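Local coordinates for protein NADPH-quinone reductase (Pediococcus pentosaceus ATCC 25745, PDB 3HA2) that probably transfers electrons from NAD(P)H to quinones by way of a bound FMN, at residues T32-V37 with E43-L48. Numbering follows the deposited sequence.
Sequences TWHPLV and EQEQSL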
loop_
_atom_site.group_PDB
_atom_site.type_symbol
_atom_site.label_atom_id
_atom_site.label_comp_id
_atom_site.label_asym_id
_atom_site.label_seq_id
_atom_site.Cartn_x
_atom_site.Cartn_y
_atom_site.Cartn_z
ATOM N N THR A 32 4.545 -23.363 6.697
ATOM C CA THR A 32 5.665 -23.087 5.789
ATOM C C THR A 32 6.132 -21.645 5.968
ATOM O O THR A 32 5.372 -20.692 5.708
ATOM C CB THR A 32 5.273 -23.349 4.292
ATOM O OG1 THR A 32 4.961 -24.732 4.112
ATOM C CG2 THR A 32 6.420 -22.988 3.315
ATOM N N TRP A 33 7.367 -21.493 6.449
ATOM C CA TRP A 33 7.981 -20.182 6.611
ATOM C C TRP A 33 8.643 -19.786 5.279
ATOM O O TRP A 33 9.632 -20.389 4.865
ATOM C CB TRP A 33 8.991 -20.244 7.770
ATOM C CG TRP A 33 9.795 -19.000 8.012
ATOM C CD1 TRP A 33 11.033 -18.707 7.493
ATOM C CD2 TRP A 33 9.439 -17.896 8.853
ATOM N NE1 TRP A 33 11.457 -17.478 7.950
ATOM C CE2 TRP A 33 10.503 -16.962 8.789
ATOM C CE3 TRP A 33 8.319 -17.599 9.648
ATOM C CZ2 TRP A 33 10.483 -15.745 9.492
ATOM C CZ3 TRP A 33 8.297 -16.394 10.348
ATOM C CH2 TRP A 33 9.379 -15.477 10.263
ATOM N N HIS A 34 8.075 -18.789 4.608
ATOM C CA HIS A 34 8.468 -18.461 3.237
ATOM C C HIS A 34 8.942 -17.025 3.096
ATOM O O HIS A 34 8.132 -16.121 2.852
ATOM C CB HIS A 34 7.338 -18.735 2.245
ATOM C CG HIS A 34 7.752 -18.567 0.814
ATOM N ND1 HIS A 34 8.700 -19.371 0.215
ATOM C CD2 HIS A 34 7.371 -17.670 -0.126
ATOM C CE1 HIS A 34 8.870 -18.989 -1.041
ATOM N NE2 HIS A 34 8.072 -17.963 -1.275
ATOM N N PRO A 35 10.257 -16.804 3.256
ATOM C CA PRO A 35 10.775 -15.459 2.997
ATOM C C PRO A 35 10.538 -14.994 1.563
ATOM O O PRO A 35 10.739 -15.754 0.607
ATOM C CB PRO A 35 12.275 -15.593 3.287
ATOM C CG PRO A 35 12.383 -16.774 4.192
ATOM C CD PRO A 35 11.315 -17.723 3.707
ATOM N N LEU A 36 10.076 -13.759 1.433
ATOM C CA LEU A 36 9.916 -13.133 0.144
ATOM C C LEU A 36 11.264 -12.566 -0.293
ATOM O O LEU A 36 11.856 -11.711 0.388
ATOM C CB LEU A 36 8.833 -12.052 0.250
ATOM C CG LEU A 36 8.399 -11.229 -0.947
ATOM C CD1 LEU A 36 8.081 -12.116 -2.142
ATOM C CD2 LEU A 36 7.171 -10.397 -0.544
ATOM N N VAL A 37 11.777 -13.073 -1.408
ATOM C CA VAL A 37 13.059 -12.598 -1.934
ATOM C C VAL A 37 12.847 -11.660 -3.115
ATOM O O VAL A 37 11.820 -11.729 -3.798
ATOM C CB VAL A 37 13.998 -13.754 -2.305
ATOM C CG1 VAL A 37 14.329 -14.574 -1.060
ATOM C CG2 VAL A 37 13.377 -14.645 -3.407
ATOM N N GLU A 43 5.411 -18.325 -10.800
ATOM C CA GLU A 43 4.920 -19.712 -10.832
ATOM C C GLU A 43 5.139 -20.457 -9.506
ATOM O O GLU A 43 4.224 -21.125 -9.019
ATOM C CB GLU A 43 5.529 -20.470 -12.019
ATOM C CG GLU A 43 4.990 -21.891 -12.205
ATOM C CD GLU A 43 5.587 -22.601 -13.410
ATOM O OE1 GLU A 43 6.559 -22.081 -14.023
ATOM O OE2 GLU A 43 5.084 -23.702 -13.757
ATOM N N GLN A 44 6.332 -20.337 -8.924
ATOM C CA GLN A 44 6.616 -20.953 -7.622
ATOM C C GLN A 44 5.757 -20.363 -6.508
ATOM O O GLN A 44 5.253 -21.112 -5.671
ATOM C CB GLN A 44 8.110 -20.913 -7.257
ATOM C CG GLN A 44 8.443 -21.129 -5.743
ATOM C CD GLN A 44 8.179 -22.546 -5.168
ATOM O OE1 GLN A 44 7.130 -23.176 -5.408
ATOM N NE2 GLN A 44 9.131 -23.027 -4.355
ATOM N N GLU A 45 5.591 -19.037 -6.502
ATOM C CA GLU A 45 4.736 -18.377 -5.522
ATOM C C GLU A 45 3.275 -18.816 -5.675
ATOM O O GLU A 45 2.589 -19.105 -4.676
ATOM C CB GLU A 45 4.857 -16.846 -5.625
ATOM C CG GLU A 45 6.278 -16.295 -5.373
ATOM C CD GLU A 45 6.780 -16.535 -3.945
ATOM O OE1 GLU A 45 5.979 -16.385 -2.994
ATOM O OE2 GLU A 45 7.985 -16.863 -3.778
ATOM N N GLN A 46 2.797 -18.880 -6.919
ATOM C CA GLN A 46 1.428 -19.352 -7.165
ATOM C C GLN A 46 1.260 -20.794 -6.715
ATOM O O GLN A 46 0.232 -21.150 -6.133
ATOM C CB GLN A 46 1.048 -19.192 -8.640
ATOM C CG GLN A 46 0.693 -17.747 -8.966
ATOM C CD GLN A 46 0.366 -17.535 -10.431
ATOM O OE1 GLN A 46 0.436 -18.460 -11.223
ATOM N NE2 GLN A 46 0.041 -16.297 -10.796
ATOM N N SER A 47 2.280 -21.613 -6.972
ATOM C CA SER A 47 2.264 -23.000 -6.534
ATOM C C SER A 47 2.105 -23.108 -5.022
ATOM O O SER A 47 1.312 -23.915 -4.541
ATOM C CB SER A 47 3.527 -23.731 -6.958
ATOM O OG SER A 47 3.404 -25.098 -6.605
ATOM N N LEU A 48 2.866 -22.305 -4.280
ATOM C CA LEU A 48 2.774 -22.331 -2.815
ATOM C C LEU A 48 1.393 -21.907 -2.331
ATOM O O LEU A 48 0.834 -22.511 -1.412
ATOM C CB LEU A 48 3.859 -21.447 -2.192
ATOM C CG LEU A 48 5.295 -21.966 -2.312
ATOM C CD1 LEU A 48 6.253 -20.910 -1.760
ATOM C CD2 LEU A 48 5.467 -23.286 -1.550
HETATM O O HOH W 1 10.100 -15.539 -2.287
#
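Glu45 OE2 is gripped from two directions: His34 NE2 donates to it at 2.7 Å, and a water donates to it as well. The pair joins the edge strand 31-35 of the parallel flavodoxin-like sheet to helix 42-50, which follows it in the chain. The N-H...O angle of 170° makes the histidine bond nearly straight; OE2 lies in the imidazole plane and is met on its syn side, with the ring and carboxylate planes moderately tilted against each other. With CG anti to the backbone N (chi1 -173°), the His34 ring reaches off the strand toward the helix, while Glu45, bent at chi2, brings its carboxylate to the edge of that ring. The other oxygen, OE1, is hydrogen-bonded to Trp73 NE1 of helix 68-77, so both oxygens of this buried carboxylate have donors. Such a setting would probably favour a charged glutamate. The water also donates to Pro35 O at 3.0 Å and accepts from Val37 N at 3.1 Å, tying the carboxylate to the backbone just where the strand ends. One turn along the helix from Glu45, Leu48 covers a face of the imidazole, a CH-pi contact, and His34 and Leu48 both also touch Leu4 of the neighbouring strand 3-7. A leucine in place of His34 would probably leave Glu45 OE2 without its straight N-H donor and Leu48 without a flat ring to lie on. The Leu48 methyl CD1 sits 3.4 Å from the ring centroid, 13° off the normal, with His34 CE1 its nearest ring atom.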